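PDB 6OHB: guanine deaminase from Escherichia coli, which catalyses the zinc-dependent hydrolytic deamination of guanine to xanthine and ammonia, a step of purine degradation. Local coordinates for residues A[127-139]-A[422-436]. Sequence-based numbering, arbitrary orientation.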
# COMPACT_ATOMS: atom_id res chain seq x y z
N ILE A 127 19.16 -0.50 10.99
CA ILE A 127 19.83 0.62 10.34
C ILE A 127 19.84 0.43 8.82
O ILE A 127 19.63 1.39 8.06
CB ILE A 127 21.25 0.81 10.90
CG1 ILE A 127 21.21 1.16 12.39
CG2 ILE A 127 22.00 1.91 10.13
CD1 ILE A 127 20.72 2.55 12.69
N LYS A 128 20.08 -0.81 8.37
CA LYS A 128 20.10 -1.07 6.93
C LYS A 128 18.74 -0.78 6.29
O LYS A 128 18.67 -0.20 5.20
CB LYS A 128 20.48 -2.53 6.66
CG LYS A 128 21.81 -2.79 5.95
CD LYS A 128 22.97 -2.04 6.57
CE LYS A 128 24.28 -2.35 5.85
NZ LYS A 128 24.69 -3.77 6.04
N GLN A 129 17.66 -1.16 6.98
CA GLN A 129 16.32 -0.89 6.46
C GLN A 129 16.05 0.61 6.40
O GLN A 129 15.47 1.10 5.43
CB GLN A 129 15.26 -1.60 7.30
CG GLN A 129 15.39 -3.11 7.29
CD GLN A 129 15.65 -3.67 5.91
OE1 GLN A 129 14.79 -3.60 5.03
NE2 GLN A 129 16.83 -4.24 5.71
N LEU A 130 16.44 1.35 7.45
CA LEU A 130 16.31 2.80 7.41
C LEU A 130 17.02 3.38 6.19
O LEU A 130 16.43 4.17 5.43
CB LEU A 130 16.87 3.41 8.69
CG LEU A 130 16.10 3.14 9.99
CD1 LEU A 130 16.77 3.85 11.15
CD2 LEU A 130 14.64 3.56 9.85
N LEU A 131 18.29 3.02 5.99
CA LEU A 131 19.07 3.61 4.90
C LEU A 131 18.47 3.28 3.54
O LEU A 131 18.28 4.17 2.70
CB LEU A 131 20.52 3.15 4.99
CG LEU A 131 21.27 3.64 6.23
CD1 LEU A 131 22.71 3.18 6.20
CD2 LEU A 131 21.18 5.16 6.33
N ARG A 132 18.14 2.00 3.30
CA ARG A 132 17.66 1.61 1.98
C ARG A 132 16.31 2.21 1.63
O ARG A 132 15.91 2.17 0.46
CB ARG A 132 17.60 0.08 1.85
CG ARG A 132 16.37 -0.55 2.47
CD ARG A 132 15.79 -1.65 1.58
NE ARG A 132 16.80 -2.60 1.12
CZ ARG A 132 16.58 -3.54 0.21
NH1 ARG A 132 15.37 -3.68 -0.33
NH2 ARG A 132 17.56 -4.36 -0.15
N ASN A 133 15.59 2.78 2.60
CA ASN A 133 14.33 3.46 2.31
C ASN A 133 14.46 4.98 2.38
O ASN A 133 13.44 5.68 2.29
CB ASN A 133 13.24 2.96 3.26
CG ASN A 133 12.78 1.56 2.91
OD1 ASN A 133 11.92 1.37 2.04
ND2 ASN A 133 13.36 0.56 3.56
N GLY A 134 15.67 5.51 2.54
CA GLY A 134 15.84 6.94 2.53
C GLY A 134 15.53 7.65 3.83
O GLY A 134 15.46 8.89 3.83
N THR A 135 15.32 6.92 4.92
CA THR A 135 15.14 7.52 6.23
C THR A 135 16.51 7.79 6.84
O THR A 135 17.27 6.86 7.10
CB THR A 135 14.33 6.59 7.13
OG1 THR A 135 13.00 6.45 6.60
CG2 THR A 135 14.26 7.12 8.55
N THR A 136 16.83 9.07 7.08
CA THR A 136 18.13 9.38 7.65
C THR A 136 18.04 9.83 9.10
O THR A 136 19.06 9.82 9.79
CB THR A 136 18.84 10.47 6.84
OG1 THR A 136 18.02 11.65 6.76
CG2 THR A 136 19.16 9.99 5.43
N THR A 137 16.85 10.18 9.57
CA THR A 137 16.64 10.55 10.96
C THR A 137 15.36 9.89 11.44
O THR A 137 14.33 9.97 10.76
CB THR A 137 16.56 12.07 11.11
OG1 THR A 137 17.88 12.62 11.07
CG2 THR A 137 15.87 12.45 12.42
N ALA A 138 15.43 9.25 12.60
CA ALA A 138 14.27 8.58 13.16
C ALA A 138 14.21 8.83 14.66
O ALA A 138 15.23 8.96 15.33
CB ALA A 138 14.29 7.07 12.87
N LEU A 139 12.98 8.90 15.17
CA LEU A 139 12.71 8.87 16.60
C LEU A 139 12.27 7.44 16.90
O LEU A 139 11.22 7.00 16.42
CB LEU A 139 11.65 9.91 16.96
CG LEU A 139 11.00 9.80 18.34
CD1 LEU A 139 12.04 9.88 19.45
CD2 LEU A 139 9.95 10.90 18.50
N ASP A 422 11.12 0.97 -1.93
CA ASP A 422 12.57 1.00 -1.75
C ASP A 422 13.33 1.02 -3.07
O ASP A 422 14.48 1.47 -3.11
CB ASP A 422 13.02 -0.16 -0.86
CG ASP A 422 12.46 -1.50 -1.29
OD1 ASP A 422 11.22 -1.67 -1.23
OD2 ASP A 422 13.26 -2.38 -1.67
N ARG A 423 12.73 0.52 -4.16
CA ARG A 423 13.39 0.60 -5.46
C ARG A 423 13.58 2.04 -5.93
O ARG A 423 14.44 2.30 -6.79
CB ARG A 423 12.58 -0.16 -6.51
CG ARG A 423 12.74 -1.67 -6.46
CD ARG A 423 11.75 -2.36 -7.39
NE ARG A 423 10.37 -2.26 -6.92
CZ ARG A 423 9.33 -2.86 -7.51
NH1 ARG A 423 9.52 -3.59 -8.60
NH2 ARG A 423 8.12 -2.71 -7.01
N SER A 424 12.79 2.99 -5.40
CA SER A 424 12.98 4.40 -5.72
C SER A 424 14.22 4.99 -5.07
O SER A 424 14.68 6.06 -5.49
CB SER A 424 11.76 5.22 -5.27
OG SER A 424 10.63 4.97 -6.08
N ILE A 425 14.79 4.32 -4.07
CA ILE A 425 15.94 4.83 -3.33
C ILE A 425 17.20 4.34 -4.03
O ILE A 425 17.54 3.16 -3.96
CB ILE A 425 15.91 4.38 -1.86
CG1 ILE A 425 14.55 4.70 -1.22
CG2 ILE A 425 17.03 5.02 -1.08
CD1 ILE A 425 14.22 6.13 -1.19
N TYR A 426 17.90 5.26 -4.70
CA TYR A 426 19.09 4.94 -5.47
C TYR A 426 20.36 5.12 -4.64
O TYR A 426 21.27 4.27 -4.69
CB TYR A 426 19.14 5.81 -6.73
CG TYR A 426 20.27 5.53 -7.70
CD1 TYR A 426 20.31 4.35 -8.45
CD2 TYR A 426 21.29 6.46 -7.89
CE1 TYR A 426 21.35 4.11 -9.35
CE2 TYR A 426 22.33 6.23 -8.79
CZ TYR A 426 22.36 5.05 -9.52
OH TYR A 426 23.39 4.83 -10.40
N ARG A 427 20.45 6.21 -3.89
CA ARG A 427 21.60 6.43 -3.02
C ARG A 427 21.12 7.11 -1.74
O ARG A 427 20.16 7.89 -1.76
CB ARG A 427 22.69 7.31 -3.68
CG ARG A 427 23.35 6.75 -4.96
CD ARG A 427 24.42 5.71 -4.66
NE ARG A 427 25.10 5.24 -5.87
CZ ARG A 427 24.64 4.30 -6.69
NH1 ARG A 427 23.47 3.69 -6.45
NH2 ARG A 427 25.35 3.95 -7.76
N THR A 428 21.79 6.82 -0.63
CA THR A 428 21.53 7.52 0.63
C THR A 428 22.85 8.03 1.20
O THR A 428 23.79 7.24 1.41
CB THR A 428 20.81 6.62 1.65
OG1 THR A 428 19.56 6.19 1.10
CG2 THR A 428 20.54 7.39 2.94
N TYR A 429 22.89 9.33 1.48
CA TYR A 429 24.02 10.02 2.08
C TYR A 429 23.65 10.43 3.50
O TYR A 429 22.60 11.05 3.73
CB TYR A 429 24.40 11.27 1.28
CG TYR A 429 25.16 11.03 -0.01
CD1 TYR A 429 24.51 10.54 -1.15
CD2 TYR A 429 26.53 11.29 -0.09
CE1 TYR A 429 25.21 10.32 -2.33
CE2 TYR A 429 27.23 11.07 -1.27
CZ TYR A 429 26.57 10.59 -2.39
OH TYR A 429 27.27 10.37 -3.56
N VAL A 430 24.52 10.10 4.45
CA VAL A 430 24.37 10.51 5.84
C VAL A 430 25.66 11.18 6.29
O VAL A 430 26.76 10.65 6.05
CB VAL A 430 24.03 9.31 6.76
CG1 VAL A 430 24.29 9.65 8.21
CG2 VAL A 430 22.58 8.89 6.55
N ASP A 431 25.54 12.35 6.92
CA ASP A 431 26.70 13.13 7.36
C ASP A 431 27.64 13.43 6.19
O ASP A 431 28.86 13.34 6.30
CB ASP A 431 27.44 12.42 8.50
CG ASP A 431 28.49 13.30 9.16
OD1 ASP A 431 28.16 14.46 9.50
OD2 ASP A 431 29.63 12.83 9.35
N GLY A 432 27.05 13.73 5.03
CA GLY A 432 27.84 14.03 3.85
C GLY A 432 28.55 12.84 3.25
O GLY A 432 29.40 13.02 2.38
N ARG A 433 28.21 11.64 3.68
CA ARG A 433 28.91 10.43 3.28
C ARG A 433 27.91 9.46 2.66
O ARG A 433 26.81 9.27 3.17
CB ARG A 433 29.59 9.80 4.50
CG ARG A 433 30.64 8.76 4.21
CD ARG A 433 31.50 8.53 5.45
NE ARG A 433 32.17 9.76 5.89
CZ ARG A 433 31.87 10.44 6.99
NH1 ARG A 433 30.90 10.01 7.80
NH2 ARG A 433 32.54 11.55 7.29
N LEU A 434 28.32 8.83 1.56
CA LEU A 434 27.49 7.80 0.93
C LEU A 434 27.45 6.58 1.83
O LEU A 434 28.47 5.90 2.02
CB LEU A 434 28.04 7.46 -0.46
CG LEU A 434 27.32 6.32 -1.19
CD1 LEU A 434 25.85 6.66 -1.36
CD2 LEU A 434 27.96 6.07 -2.54
N VAL A 435 26.28 6.29 2.40
CA VAL A 435 26.14 5.15 3.30
C VAL A 435 25.25 4.06 2.74
O VAL A 435 25.15 2.98 3.35
CB VAL A 435 25.63 5.58 4.69
CG1 VAL A 435 26.67 6.45 5.39
CG2 VAL A 435 24.31 6.31 4.57
N TYR A 436 24.57 4.29 1.61
CA TYR A 436 23.86 3.18 0.98
C TYR A 436 23.79 3.39 -0.53
O TYR A 436 23.52 4.49 -1.00
CB TYR A 436 22.44 3.01 1.54
CG TYR A 436 21.55 2.12 0.70
CD1 TYR A 436 21.57 0.73 0.83
CD2 TYR A 436 20.66 2.67 -0.22
CE1 TYR A 436 20.74 -0.08 0.06
CE2 TYR A 436 19.83 1.87 -0.99
CZ TYR A 436 19.87 0.50 -0.84
OH TYR A 436 19.05 -0.30 -1.61
O HOH W 1 10.24 -1.06 1.77
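The Schellman motif that closes helix 116-132, away from the zinc site, packs against a β-hairpin, strands 425-430 and 433-437 joined by a type I' turn, with L131, R132 and G134 meeting I425, T428 and Y436. The carbonyl of L131 is gripped twice: G134 N bonds to it within the motif, and T428 OG1 donates to L131 O at 2.9 Å from the opposite face of the carbonyl plane. T428 can do this because OG1 lies anti to its carbonyl carbon (chi1 -59°), while its CG2 rests against T136 CG2. One residue further along the helix, R132 sets its CA over one face of the Y436 ring, 3.7 Å from the centroid and 11° off the normal, a CH-π contact; R132 CB lies 3.5 Å from Y436 CZ. The bent chain of R132 then reaches D422, where R132 NH1 and D422 OD2 form a salt bridge of 2.8 Å whose hydrogen bond is weak; D422 also pairs with R423 of the second subunit. Y436 OH lies over one face of the R132 guanidinium. With an alanine here instead of Y436, a gap would probably open over R132 CA and CB, and the guanidinium would lose the hydroxyl over its face, leaving its D422 salt bridge less supported. On the apolar side, L131 CD2 touches V435 CG2 at 3.8 Å and V430 CG2 at 4.0 Å, each pair of side chains crossing near a right angle. I425 CD1 would crowd any β-carbon at G134, whose positive phi already favours glycine. The hairpin thus packs across a turn between helix and strand of the TIM barrel, the fold of the amidohydrolase superfamily.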